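Local coordinates for protein phosphoglycerate oxidoreductase (Rhizobium etli, PDB 4HY3) that probably reduces hydroxypyruvate and glyoxylate with a nicotinamide cofactor, as a member of the D-isomer specific 2-hydroxyacid dehydrogenase family, at residues 36-41 with 321-326; 54-59 with 336-341; 251-256 with 260-265; 271-276 with 291-296. All blocks are in the same frame, centred on the assembly; numbering follows the deposited sequence.

Contact 1 of 4, residues 36-41 with 321-326; sequences EPRSLD and SAFKKM
Lys324 NZ gathers three oxygens where the two segments meet: it makes a hydrogen bond to Leu42 O and a salt bridge to Asp320 OD1, one helical turn back, and adds only a weak bond, 3.4 Å, to the carbonyl Asp41 O. With CG anti to its own carbonyl carbon (chi1 -59°) and a further bend at chi2, the lysine chain carries its ammonium group across to the short helix 40-43. The Asp41 carboxylate has another role, a salt bridge to Arg49, and only the backbone of this residue meets the lysine.

The rest of the contact lies at Arg38. Its chain, bent at chi2 and chi3, crosses both Phe323 and the selenomethionine Met326 at about a right angle. Phe323 CE1 sits 3.6 Å above the guanidinium plane, offset toward its rim, but ring and guanidinium planes are inclined by 51°, which rules out a parallel stack. The nearest atom of the arginine to this ring is NE, 3.7 Å from Phe323 CE1. Met326 CE packs against the aliphatic part at Arg38 CD, while NH1 is hydrogen-bonded to Val103 O. With Arg38 cut back to an alanine, Phe323 CE1 and Met326 CE would probably lose their cover on this side, and Val103 O this donor.

Met326 also touches Ile43, Thr126 and Val129, and Phe323 touches Leu42. The first turns of helix 320-338 are thus laid against helix 40-43 and the loop before it, which follows strand 30-34, while Leu40 turns to strand 57-60.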
loop_
_atom_site.group_PDB
_atom_site.type_symbol
_atom_site.label_atom_id
_atom_site.label_comp_id
_atom_site.label_asym_id
_atom_site.label_seq_id
_atom_site.Cartn_x
_atom_site.Cartn_y
_atom_site.Cartn_z
ATOM N N GLU A 36 -26.868 -15.725 -24.324
ATOM C CA GLU A 36 -26.177 -16.561 -25.316
ATOM C C GLU A 36 -25.091 -15.805 -26.047
ATOM O O GLU A 36 -25.310 -14.677 -26.446
ATOM C CB GLU A 36 -27.223 -16.968 -26.320
ATOM C CG GLU A 36 -28.607 -16.501 -25.880
ATOM C CD GLU A 36 -29.326 -17.452 -24.923
ATOM O OE1 GLU A 36 -28.736 -18.473 -24.532
ATOM O OE2 GLU A 36 -30.495 -17.174 -24.554
ATOM N N PRO A 37 -23.903 -16.396 -26.236
ATOM C CA PRO A 37 -23.373 -17.724 -25.924
ATOM C C PRO A 37 -23.018 -17.887 -24.435
ATOM O O PRO A 37 -22.375 -18.841 -24.078
ATOM C CB PRO A 37 -22.066 -17.733 -26.735
ATOM C CG PRO A 37 -21.554 -16.336 -26.575
ATOM C CD PRO A 37 -22.818 -15.496 -26.720
ATOM N N ARG A 38 -23.381 -16.936 -23.589
ATOM C CA ARG A 38 -23.218 -17.106 -22.159
ATOM C C ARG A 38 -24.543 -17.648 -21.655
ATOM O O ARG A 38 -25.475 -17.781 -22.467
ATOM C CB ARG A 38 -22.925 -15.767 -21.526
ATOM C CG ARG A 38 -21.630 -15.150 -22.025
ATOM C CD ARG A 38 -20.456 -15.545 -21.151
ATOM N NE ARG A 38 -19.288 -15.899 -21.962
ATOM C CZ ARG A 38 -18.436 -15.037 -22.523
ATOM N NH1 ARG A 38 -18.590 -13.721 -22.397
ATOM N NH2 ARG A 38 -17.418 -15.508 -23.217
ATOM N N SER A 39 -24.642 -17.979 -20.364
ATOM C CA SER A 39 -25.929 -18.381 -19.798
ATOM C C SER A 39 -26.054 -18.022 -18.326
ATOM O O SER A 39 -25.068 -18.004 -17.596
ATOM C CB SER A 39 -26.113 -19.885 -19.921
ATOM O OG SER A 39 -25.322 -20.557 -18.935
ATOM N N LEU A 40 -27.289 -17.823 -17.875
ATOM C CA LEU A 40 -27.558 -17.691 -16.443
ATOM C C LEU A 40 -26.834 -18.703 -15.550
ATOM O O LEU A 40 -26.193 -18.323 -14.554
ATOM C CB LEU A 40 -29.059 -17.718 -16.182
ATOM C CG LEU A 40 -29.766 -16.581 -16.898
ATOM C CD1 LEU A 40 -31.252 -16.599 -16.585
ATOM C CD2 LEU A 40 -29.128 -15.249 -16.532
ATOM N N ASP A 41 -26.929 -19.991 -15.905
ATOM C CA ASP A 41 -26.270 -21.056 -15.126
ATOM C C ASP A 41 -24.787 -20.794 -14.921
ATOM O O ASP A 41 -24.310 -20.968 -13.818
ATOM C CB ASP A 41 -26.520 -22.414 -15.741
ATOM C CG ASP A 41 -27.904 -22.929 -15.432
ATOM O OD1 ASP A 41 -28.183 -23.201 -14.257
ATOM O OD2 ASP A 41 -28.740 -23.056 -16.340
ATOM N N SER A 321 -14.735 -18.688 -11.672
ATOM C CA SER A 321 -14.935 -17.564 -10.787
ATOM C C SER A 321 -14.959 -16.206 -11.525
ATOM O O SER A 321 -15.517 -15.223 -11.020
ATOM C CB SER A 321 -13.887 -17.567 -9.690
ATOM O OG SER A 321 -12.637 -17.228 -10.216
ATOM N N ALA A 322 -14.370 -16.157 -12.720
ATOM C CA ALA A 322 -14.410 -14.953 -13.526
ATOM C C ALA A 322 -15.809 -14.767 -14.028
ATOM O O ALA A 322 -16.365 -13.656 -13.982
ATOM C CB ALA A 322 -13.457 -15.056 -14.693
ATOM N N PHE A 323 -16.382 -15.862 -14.506
ATOM C CA PHE A 323 -17.745 -15.856 -14.971
ATOM C C PHE A 323 -18.743 -15.614 -13.860
ATOM O O PHE A 323 -19.698 -14.901 -14.062
ATOM C CB PHE A 323 -18.035 -17.164 -15.651
ATOM C CG PHE A 323 -17.312 -17.327 -16.940
ATOM C CD1 PHE A 323 -17.607 -16.514 -18.026
ATOM C CD2 PHE A 323 -16.354 -18.322 -17.092
ATOM C CE1 PHE A 323 -16.946 -16.680 -19.238
ATOM C CE2 PHE A 323 -15.688 -18.489 -18.309
ATOM C CZ PHE A 323 -15.974 -17.654 -19.372
ATOM N N LYS A 324 -18.520 -16.171 -12.676
ATOM C CA LYS A 324 -19.454 -15.917 -11.575
ATOM C C LYS A 324 -19.437 -14.462 -11.172
ATOM O O LYS A 324 -20.405 -13.961 -10.604
ATOM C CB LYS A 324 -19.177 -16.763 -10.335
ATOM C CG LYS A 324 -19.221 -18.258 -10.538
ATOM C CD LYS A 324 -20.552 -18.678 -11.120
ATOM C CE LYS A 324 -20.716 -20.171 -11.029
ATOM N NZ LYS A 324 -21.248 -20.564 -12.354
ATOM N N LYS A 325 -18.334 -13.781 -11.449
ATOM C CA LYS A 325 -18.248 -12.363 -11.120
ATOM C C LYS A 325 -19.146 -11.543 -12.046
ATOM O O LYS A 325 -19.641 -10.497 -11.674
ATOM C CB LYS A 325 -16.797 -11.861 -11.140
ATOM C CG LYS A 325 -16.205 -11.548 -9.776
ATOM C CD LYS A 325 -15.034 -10.564 -9.895
ATOM C CE LYS A 325 -13.699 -11.244 -10.311
ATOM N NZ LYS A 325 -12.793 -10.490 -11.248
HETATM N N MSE A 326 -19.373 -12.018 -13.259
HETATM C CA MSE A 326 -20.210 -11.267 -14.173
HETATM C C MSE A 326 -21.543 -11.122 -13.504
HETATM O O MSE A 326 -22.116 -10.059 -13.507
HETATM C CB MSE A 326 -20.351 -11.994 -15.509
HETATM C CG MSE A 326 -19.043 -12.125 -16.273
HETATM SE SE MSE A 326 -19.224 -12.029 -18.180
HETATM C CE MSE A 326 -19.423 -13.936 -18.536
#

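Contact 2 of 4, residues 54-59 with 336-341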
loop_
_atom_site.group_PDB
_atom_site.type_symbol
_atom_site.label_atom_id
_atom_site.label_comp_id
_atom_site.label_asym_id
_atom_site.label_seq_id
_atom_site.Cartn_x
_atom_site.Cartn_y
_atom_site.Cartn_z
ATOM N N SER A 54 -35.250 -13.565 -6.736
ATOM C CA SER A 54 -36.014 -13.170 -5.617
ATOM C C SER A 54 -36.372 -11.775 -5.918
ATOM O O SER A 54 -37.424 -11.331 -5.548
ATOM C CB SER A 54 -35.188 -13.213 -4.360
ATOM O OG SER A 54 -35.975 -12.732 -3.288
ATOM N N LYS A 55 -35.511 -11.075 -6.640
ATOM C CA LYS A 55 -35.735 -9.660 -6.848
ATOM C C LYS A 55 -36.430 -9.258 -8.125
ATOM O O LYS A 55 -37.064 -8.240 -8.146
ATOM C CB LYS A 55 -34.422 -8.909 -6.721
ATOM C CG LYS A 55 -34.605 -7.417 -6.600
ATOM C CD LYS A 55 -33.348 -6.777 -6.052
ATOM C CE LYS A 55 -33.716 -5.498 -5.318
ATOM N NZ LYS A 55 -32.554 -4.578 -5.417
ATOM N N TYR A 56 -36.284 -10.030 -9.201
ATOM C CA TYR A 56 -36.806 -9.665 -10.540
ATOM C C TYR A 56 -37.625 -10.798 -11.154
ATOM O O TYR A 56 -37.441 -11.954 -10.769
ATOM C CB TYR A 56 -35.640 -9.324 -11.490
ATOM C CG TYR A 56 -34.699 -8.277 -10.938
ATOM C CD1 TYR A 56 -34.951 -6.915 -11.103
ATOM C CD2 TYR A 56 -33.560 -8.642 -10.229
ATOM C CE1 TYR A 56 -34.080 -5.953 -10.580
ATOM C CE2 TYR A 56 -32.699 -7.695 -9.714
ATOM C CZ TYR A 56 -32.963 -6.358 -9.888
ATOM O OH TYR A 56 -32.111 -5.446 -9.347
ATOM N N GLU A 57 -38.511 -10.477 -12.097
ATOM C CA GLU A 57 -39.025 -11.486 -13.004
ATOM C C GLU A 57 -38.057 -11.604 -14.158
ATOM O O GLU A 57 -37.939 -10.677 -15.001
ATOM C CB GLU A 57 -40.339 -11.072 -13.612
ATOM C CG GLU A 57 -41.290 -10.354 -12.689
ATOM C CD GLU A 57 -42.530 -9.862 -13.421
ATOM O OE1 GLU A 57 -43.210 -8.965 -12.822
ATOM O OE2 GLU A 57 -42.797 -10.373 -14.567
ATOM N N ILE A 58 -37.365 -12.737 -14.213
ATOM C CA ILE A 58 -36.413 -12.965 -15.286
ATOM C C ILE A 58 -36.944 -13.933 -16.313
ATOM O O ILE A 58 -36.906 -15.130 -16.080
ATOM C CB ILE A 58 -35.083 -13.465 -14.735
ATOM C CG1 ILE A 58 -34.363 -12.299 -14.080
ATOM C CG2 ILE A 58 -34.220 -14.096 -15.822
ATOM C CD1 ILE A 58 -34.339 -12.482 -12.603
ATOM N N VAL A 59 -37.463 -13.419 -17.428
ATOM C CA VAL A 59 -37.976 -14.273 -18.515
ATOM C C VAL A 59 -36.874 -14.615 -19.507
ATOM O O VAL A 59 -36.307 -13.727 -20.177
ATOM C CB VAL A 59 -39.273 -13.724 -19.221
ATOM C CG1 VAL A 59 -39.660 -12.348 -18.741
ATOM C CG2 VAL A 59 -39.181 -13.753 -20.729
ATOM N N LEU A 336 -28.425 -0.245 -8.725
ATOM C CA LEU A 336 -28.258 1.188 -8.936
ATOM C C LEU A 336 -29.324 1.777 -9.855
ATOM O O LEU A 336 -29.904 2.824 -9.546
ATOM C CB LEU A 336 -26.851 1.544 -9.392
ATOM C CG LEU A 336 -25.755 1.360 -8.317
ATOM C CD1 LEU A 336 -24.414 1.029 -8.937
ATOM C CD2 LEU A 336 -25.598 2.514 -7.325
HETATM N N MSE A 337 -29.629 1.117 -10.958
HETATM C CA MSE A 337 -30.559 1.707 -11.890
HETATM C C MSE A 337 -31.968 1.575 -11.404
HETATM O O MSE A 337 -32.809 2.425 -11.702
HETATM C CB MSE A 337 -30.400 1.066 -13.229
HETATM C CG MSE A 337 -28.942 1.219 -13.568
HETATM SE SE MSE A 337 -28.723 0.999 -15.515
HETATM C CE MSE A 337 -28.064 -0.856 -15.321
ATOM N N ASP A 338 -32.260 0.520 -10.649
ATOM C CA ASP A 338 -33.541 0.476 -9.937
ATOM C C ASP A 338 -33.737 1.714 -9.052
ATOM O O ASP A 338 -34.776 2.335 -9.094
ATOM C CB ASP A 338 -33.650 -0.754 -9.051
ATOM C CG ASP A 338 -33.794 -2.025 -9.832
ATOM O OD1 ASP A 338 -34.505 -2.010 -10.883
ATOM O OD2 ASP A 338 -33.200 -3.044 -9.363
ATOM N N ARG A 339 -32.729 2.047 -8.252
ATOM C CA ARG A 339 -32.766 3.211 -7.375
ATOM C C ARG A 339 -32.464 4.506 -8.135
ATOM O O ARG A 339 -31.913 5.436 -7.558
ATOM C CB ARG A 339 -31.784 3.032 -6.211
ATOM C CG ARG A 339 -32.038 1.794 -5.345
ATOM C CD ARG A 339 -31.156 1.688 -4.107
ATOM N NE ARG A 339 -29.854 2.316 -4.338
ATOM C CZ ARG A 339 -28.707 1.665 -4.372
ATOM N NH1 ARG A 339 -28.689 0.366 -4.152
ATOM N NH2 ARG A 339 -27.585 2.305 -4.620
ATOM N N GLY A 340 -32.808 4.553 -9.424
ATOM C CA GLY A 340 -32.619 5.736 -10.282
ATOM C C GLY A 340 -31.195 6.138 -10.694
ATOM O O GLY A 340 -31.039 7.087 -11.453
ATOM N N LEU A 341 -30.147 5.459 -10.220
ATOM C CA LEU A 341 -28.782 5.953 -10.461
ATOM C C LEU A 341 -28.075 5.312 -11.679
ATOM O O LEU A 341 -28.489 4.246 -12.183
ATOM C CB LEU A 341 -27.908 5.838 -9.205
ATOM C CG LEU A 341 -28.528 6.387 -7.902
ATOM C CD1 LEU A 341 -28.123 5.512 -6.725
ATOM C CD2 LEU A 341 -28.205 7.835 -7.606
#
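Tyr56 and Asp338 approach each other from the ends of two helices, their CA atoms 10.7 Å apart. Tyr56 is the first residue to leave helical geometry after helix 46-55, just ahead of strand 57-60; Asp338 stands in the last turn of helix 320-338. That helix closes with a Schellman motif, in which Leu341 N reaches back to Leu336 O (2.7 Å) and Gly340 N to Met337 O (3.1 Å), with Gly340 at positive phi as the C-prime residue.

Since the backbones stay so far apart, side chains bridge them. The phenol and the carboxylate come from opposite directions, and Tyr56 OH donates a 2.6 Å hydrogen bond to Asp338 OD2, meeting it almost in line with the CG–OD2 bond. Ring and carboxylate planes differ by 28°, and the acid lies at the ring edge, on the CE1 side. Lys55 CG covers one face of the Tyr56 ring near its rim. Lys55 NZ remains 4.3 Å from Asp338 OD2, too far for a salt bridge, though its positive charge is likely to steady the anion from there; a weak, long ion pair also draws the lysine to Asp335. Asp338 OD1 is taken up by a salt bridge to Arg78 and a hydrogen bond from Tyr79.

Both acid oxygens are therefore engaged, tying the C-terminal end of helix 320-338 to the junction of helix 46-55 with the outermost strand 57-60 and, through Arg78 and Tyr79, to strand 77-82.

Contact 3 of 4, residues 251-256 with 260-265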
loop_
_atom_site.group_PDB
_atom_site.type_symbol
_atom_site.label_atom_id
_atom_site.label_comp_id
_atom_site.label_asym_id
_atom_site.label_seq_id
_atom_site.Cartn_x
_atom_site.Cartn_y
_atom_site.Cartn_z
ATOM N N GLU A 251 12.490 -6.330 -35.898
ATOM C CA GLU A 251 13.289 -5.156 -35.576
ATOM C C GLU A 251 12.984 -4.679 -34.150
ATOM O O GLU A 251 13.882 -4.299 -33.392
ATOM C CB GLU A 251 13.008 -4.080 -36.632
ATOM C CG GLU A 251 14.019 -2.956 -36.705
ATOM C CD GLU A 251 13.652 -1.805 -35.798
ATOM O OE1 GLU A 251 12.627 -1.139 -36.076
ATOM O OE2 GLU A 251 14.386 -1.573 -34.810
ATOM N N ALA A 252 11.711 -4.722 -33.785
ATOM C CA ALA A 252 11.307 -4.460 -32.411
ATOM C C ALA A 252 11.974 -5.410 -31.400
ATOM O O ALA A 252 12.379 -4.983 -30.323
ATOM C CB ALA A 252 9.799 -4.542 -32.294
ATOM N N PHE A 253 12.102 -6.685 -31.748
ATOM C CA PHE A 253 12.652 -7.654 -30.801
ATOM C C PHE A 253 14.130 -7.481 -30.453
ATOM O O PHE A 253 14.487 -7.419 -29.285
ATOM C CB PHE A 253 12.330 -9.080 -31.223
ATOM C CG PHE A 253 10.894 -9.443 -30.998
ATOM C CD1 PHE A 253 10.394 -9.583 -29.697
ATOM C CD2 PHE A 253 10.029 -9.618 -32.070
ATOM C CE1 PHE A 253 9.063 -9.905 -29.482
ATOM C CE2 PHE A 253 8.698 -9.936 -31.857
ATOM C CZ PHE A 253 8.217 -10.080 -30.563
ATOM N N SER A 254 14.979 -7.408 -31.475
ATOM C CA SER A 254 16.390 -7.029 -31.317
ATOM C C SER A 254 16.579 -5.741 -30.489
ATOM O O SER A 254 17.525 -5.621 -29.719
ATOM C CB SER A 254 17.026 -6.844 -32.700
ATOM O OG SER A 254 16.176 -6.083 -33.569
ATOM N N SER A 255 15.672 -4.782 -30.647
ATOM C CA SER A 255 15.741 -3.527 -29.912
ATOM C C SER A 255 15.779 -3.697 -28.382
ATOM O O SER A 255 15.964 -2.721 -27.650
ATOM C CB SER A 255 14.553 -2.653 -30.321
ATOM O OG SER A 255 14.103 -1.842 -29.247
HETATM N N MSE A 256 15.594 -4.930 -27.914
HETATM C CA MSE A 256 15.387 -5.213 -26.489
HETATM C C MSE A 256 16.697 -5.335 -25.744
HETATM O O MSE A 256 17.762 -5.212 -26.336
HETATM C CB MSE A 256 14.515 -6.486 -26.348
HETATM C CG MSE A 256 13.005 -6.175 -26.243
HETATM SE SE MSE A 256 11.752 -7.716 -26.429
HETATM C CE MSE A 256 10.207 -6.791 -27.234
ATOM N N ALA A 260 15.921 -10.711 -22.065
ATOM C CA ALA A 260 14.689 -10.011 -21.772
ATOM C C ALA A 260 13.513 -10.972 -21.652
ATOM O O ALA A 260 13.455 -12.011 -22.323
ATOM C CB ALA A 260 14.420 -8.942 -22.818
ATOM N N ALA A 261 12.581 -10.626 -20.777
ATOM C CA ALA A 261 11.375 -11.416 -20.629
ATOM C C ALA A 261 10.200 -10.711 -21.310
ATOM O O ALA A 261 9.829 -9.585 -20.936
ATOM C CB ALA A 261 11.079 -11.691 -19.158
ATOM N N PHE A 262 9.635 -11.395 -22.303
ATOM C CA PHE A 262 8.539 -10.878 -23.122
ATOM C C PHE A 262 7.280 -11.740 -22.991
ATOM O O PHE A 262 7.266 -12.918 -23.374
ATOM C CB PHE A 262 8.974 -10.793 -24.595
ATOM C CG PHE A 262 7.871 -10.440 -25.540
ATOM C CD1 PHE A 262 7.647 -9.115 -25.896
ATOM C CD2 PHE A 262 7.054 -11.431 -26.077
ATOM C CE1 PHE A 262 6.625 -8.778 -26.781
ATOM C CE2 PHE A 262 6.030 -11.111 -26.959
ATOM C CZ PHE A 262 5.817 -9.781 -27.319
ATOM N N ILE A 263 6.213 -11.128 -22.493
ATOM C CA ILE A 263 5.040 -11.885 -22.093
ATOM C C ILE A 263 3.768 -11.428 -22.813
ATOM O O ILE A 263 3.285 -10.315 -22.618
ATOM C CB ILE A 263 4.898 -11.855 -20.553
ATOM C CG1 ILE A 263 6.189 -12.371 -19.898
ATOM C CG2 ILE A 263 3.711 -12.686 -20.100
ATOM C CD1 ILE A 263 6.481 -11.777 -18.543
ATOM N N LEU A 264 3.234 -12.304 -23.650
ATOM C CA LEU A 264 2.119 -11.963 -24.535
ATOM C C LEU A 264 0.747 -12.441 -24.002
ATOM O O LEU A 264 0.460 -13.653 -23.971
ATOM C CB LEU A 264 2.381 -12.547 -25.919
ATOM C CG LEU A 264 1.362 -12.223 -26.989
ATOM C CD1 LEU A 264 1.329 -10.720 -27.226
ATOM C CD2 LEU A 264 1.699 -12.993 -28.263
ATOM N N LEU A 265 -0.105 -11.489 -23.622
ATOM C CA LEU A 265 -1.341 -11.824 -22.937
ATOM C C LEU A 265 -2.591 -11.493 -23.719
ATOM O O LEU A 265 -3.659 -12.013 -23.426
ATOM C CB LEU A 265 -1.391 -11.148 -21.555
ATOM C CG LEU A 265 -0.280 -11.588 -20.609
ATOM C CD1 LEU A 265 -0.112 -10.655 -19.425
ATOM C CD2 LEU A 265 -0.490 -13.032 -20.179
#
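Aromatic packing dominates between Phe253 and Phe262, which form a T-shaped (edge-to-face) pair with centroids 5.1 Å apart and planes at 75°. Phe253 supplies the edge: its CE1 stands 3.7 Å above the Phe262 ring, over the centre. Phe262 leaves its strand with CG beside the carbonyl carbon (chi1 173°), which turns this face to the helix.

A Met-aromatic contact adds to the pair. The SE atom of Met256, a selenomethionine, lies 5.5 Å from the centroid of the Phe262 ring and obliquely to it, 58° off the normal, while its methyl CE packs 3.7 Å from Phe262 CD1. Plain apolar contact completes the set, with Met256 CB 4.3 Å from Ala260 CB. Substituting a serine for Phe262 would probably open a gap beneath Phe253 CE1 and leave the Met256 methyl free to turn.

No hydrogen bond joins the segments. Helix 250-254 lies in the crossover between the neighbouring parallel strands 233-236 and 261-264, and this contact seats it on the Rossmann-type sheet, where Phe262 also meets Val236 of strand 233-236 and Leu276 of helix 273-281.

Contact 4 of 4, residues 271-276 with 291-296; sequences VDFDAL and VYPEEP
Pro293 and Tyr292 close on the Phe273 ring from different sides, the first over a face, the second at the rim. The CD atom of Pro293 lies 3.8 Å from the Phe273 ring centroid and only 26° off the normal, a CH-pi contact; the proline crosses the phenylalanine at about a right angle and sits nearer the CD1 and CE1 side of the ring. Against the opposite face rests Leu276 CD2, from the next turn of the same helix. At the edge, near the ring plane, the carbonyl oxygen Val291 O stands 3.8 Å from Phe273 CE1. Tyr292 meets the far end of the ring: Phe273 CZ is 3.4 Å from Tyr292 CD1, but the two rings touch rim to rim, with planes at 38° and neither over the face of the other.

Each segment also has polar bonds of its own. Asp272 is the N-cap of helix 273-281 and accepts from Ala275 N at 2.7 Å through OD2, on the anti side of the carboxylate. In the loop, Glu295 OE2 receives Tyr292 N at 2.9 Å, likewise on the anti side, a bond that ties the backbone just before Pro293 to the loop's own side chain. Tyr292 further meets Phe156 and Trp163 of the second subunit, and Phe309 of strand 309-311 touches both Tyr292 and Phe273.

The pairing is thus apolar across the gap and polar within each side. No hydrogen bond links helix and loop; the two carboxylates each bind a backbone N-H of their own segment, Val291 O is satisfied by Ser289 OG, and aromatic and proline carbons make the join, which Tyr292 extends to the subunit interface.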
loop_
_atom_site.group_PDB
_atom_site.type_symbol
_atom_site.label_atom_id
_atom_site.label_comp_id
_atom_site.label_asym_id
_atom_site.label_seq_id
_atom_site.Cartn_x
_atom_site.Cartn_y
_atom_site.Cartn_z
ATOM N N VAL A 271 2.036 -8.925 -33.017
ATOM C CA VAL A 271 3.467 -9.288 -33.119
ATOM C C VAL A 271 3.675 -10.128 -34.349
ATOM O O VAL A 271 2.726 -10.757 -34.815
ATOM C CB VAL A 271 3.991 -10.151 -31.921
ATOM C CG1 VAL A 271 3.901 -9.393 -30.599
ATOM C CG2 VAL A 271 3.329 -11.541 -31.865
ATOM N N ASP A 272 4.907 -10.170 -34.857
ATOM C CA ASP A 272 5.221 -11.156 -35.874
ATOM C C ASP A 272 5.705 -12.418 -35.213
ATOM O O ASP A 272 6.779 -12.444 -34.618
ATOM C CB ASP A 272 6.219 -10.671 -36.919
ATOM C CG ASP A 272 6.360 -11.670 -38.055
ATOM O OD1 ASP A 272 5.784 -11.420 -39.138
ATOM O OD2 ASP A 272 6.987 -12.736 -37.841
ATOM N N PHE A 273 4.917 -13.476 -35.320
ATOM C CA PHE A 273 5.222 -14.638 -34.516
ATOM C C PHE A 273 6.596 -15.202 -34.830
ATOM O O PHE A 273 7.418 -15.392 -33.925
ATOM C CB PHE A 273 4.128 -15.705 -34.572
ATOM C CG PHE A 273 3.803 -16.267 -33.225
ATOM C CD1 PHE A 273 2.782 -15.717 -32.462
ATOM C CD2 PHE A 273 4.568 -17.290 -32.678
ATOM C CE1 PHE A 273 2.506 -16.205 -31.194
ATOM C CE2 PHE A 273 4.296 -17.788 -31.415
ATOM C CZ PHE A 273 3.268 -17.242 -30.672
ATOM N N ASP A 274 6.859 -15.423 -36.119
ATOM C CA ASP A 274 8.133 -15.997 -36.557
ATOM C C ASP A 274 9.271 -15.021 -36.275
ATOM O O ASP A 274 10.398 -15.442 -36.039
ATOM C CB ASP A 274 8.111 -16.397 -38.041
ATOM C CG ASP A 274 6.702 -16.700 -38.561
ATOM O OD1 ASP A 274 6.388 -17.892 -38.791
ATOM O OD2 ASP A 274 5.916 -15.738 -38.742
ATOM N N ALA A 275 8.979 -13.721 -36.286
ATOM C CA ALA A 275 9.955 -12.739 -35.800
ATOM C C ALA A 275 10.260 -12.994 -34.333
ATOM O O ALA A 275 11.426 -12.999 -33.946
ATOM C CB ALA A 275 9.474 -11.312 -36.009
ATOM N N LEU A 276 9.213 -13.234 -33.531
ATOM C CA LEU A 276 9.373 -13.559 -32.100
ATOM C C LEU A 276 10.107 -14.888 -31.841
ATOM O O LEU A 276 11.070 -14.932 -31.077
ATOM C CB LEU A 276 8.028 -13.511 -31.361
ATOM C CG LEU A 276 7.975 -14.166 -29.967
ATOM C CD1 LEU A 276 8.535 -13.292 -28.849
ATOM C CD2 LEU A 276 6.566 -14.634 -29.667
ATOM N N VAL A 291 -1.592 -16.494 -26.224
ATOM C CA VAL A 291 -2.355 -16.379 -27.452
ATOM C C VAL A 291 -1.443 -16.684 -28.642
ATOM O O VAL A 291 -0.225 -16.550 -28.548
ATOM C CB VAL A 291 -3.062 -15.005 -27.528
ATOM C CG1 VAL A 291 -2.037 -13.888 -27.693
ATOM C CG2 VAL A 291 -4.129 -14.976 -28.630
ATOM N N TYR A 292 -2.030 -17.148 -29.739
ATOM C CA TYR A 292 -1.257 -17.664 -30.873
ATOM C C TYR A 292 -1.895 -17.247 -32.191
ATOM O O TYR A 292 -3.091 -16.958 -32.218
ATOM C CB TYR A 292 -1.124 -19.184 -30.772
ATOM C CG TYR A 292 -0.299 -19.549 -29.596
ATOM C CD1 TYR A 292 1.073 -19.646 -29.701
ATOM C CD2 TYR A 292 -0.878 -19.738 -28.352
ATOM C CE1 TYR A 292 1.854 -19.945 -28.594
ATOM C CE2 TYR A 292 -0.110 -20.027 -27.245
ATOM C CZ TYR A 292 1.252 -20.121 -27.379
ATOM O OH TYR A 292 2.008 -20.410 -26.291
ATOM N N PRO A 293 -1.106 -17.212 -33.284
ATOM C CA PRO A 293 -1.631 -16.702 -34.551
ATOM C C PRO A 293 -2.790 -17.536 -35.071
ATOM O O PRO A 293 -3.619 -17.024 -35.825
ATOM C CB PRO A 293 -0.439 -16.796 -35.502
ATOM C CG PRO A 293 0.416 -17.879 -34.933
ATOM C CD PRO A 293 0.235 -17.810 -33.440
ATOM N N GLU A 294 -2.853 -18.801 -34.661
ATOM C CA GLU A 294 -3.986 -19.668 -34.991
ATOM C C GLU A 294 -4.363 -20.598 -33.812
ATOM O O GLU A 294 -3.483 -21.168 -33.142
ATOM C CB GLU A 294 -3.683 -20.457 -36.259
ATOM C CG GLU A 294 -4.899 -21.111 -36.883
ATOM C CD GLU A 294 -4.515 -22.236 -37.825
ATOM O OE1 GLU A 294 -3.363 -22.238 -38.324
ATOM O OE2 GLU A 294 -5.370 -23.119 -38.062
ATOM N N GLU A 295 -5.665 -20.734 -33.549
ATOM C CA GLU A 295 -6.119 -21.443 -32.351
ATOM C C GLU A 295 -7.300 -22.324 -32.622
ATOM O O GLU A 295 -8.390 -21.815 -32.862
ATOM C CB GLU A 295 -6.475 -20.474 -31.236
ATOM C CG GLU A 295 -5.290 -19.678 -30.724
ATOM C CD GLU A 295 -5.716 -18.468 -29.947
ATOM O OE1 GLU A 295 -6.934 -18.169 -29.959
ATOM O OE2 GLU A 295 -4.840 -17.824 -29.331
ATOM N N PRO A 296 -7.094 -23.653 -32.519
ATOM C CA PRO A 296 -5.827 -24.203 -32.006
ATOM C C PRO A 296 -4.722 -24.244 -33.062
ATOM O O PRO A 296 -5.000 -24.179 -34.254
ATOM C CB PRO A 296 -6.211 -25.611 -31.552
ATOM C CG PRO A 296 -7.392 -25.982 -32.401
ATOM C CD PRO A 296 -8.048 -24.715 -32.898
#

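How the contacts relate
The four contacts fall into two groups, one in each domain. Contacts 1 and 2 both use helix 320-338, which brings the C-terminal part of the chain back to the N-terminal domain; their centres are 18 Å apart, and they touch through Leu40 CD1 and Ile58 CG2 (4.0 Å). Contacts 3 and 4, with centres 13 Å apart, share the core of the NAD-binding domain: Leu276 CD1 packs on Phe253 CE1 at 3.5 Å, Val271 packs on Phe262 and Val291 on Leu264. Contacts 2 and 3 lie about 47 Å apart between centres. In this family cofactor and substrate occupy the cleft between the domains; none of the four contacts can be assigned to that site here.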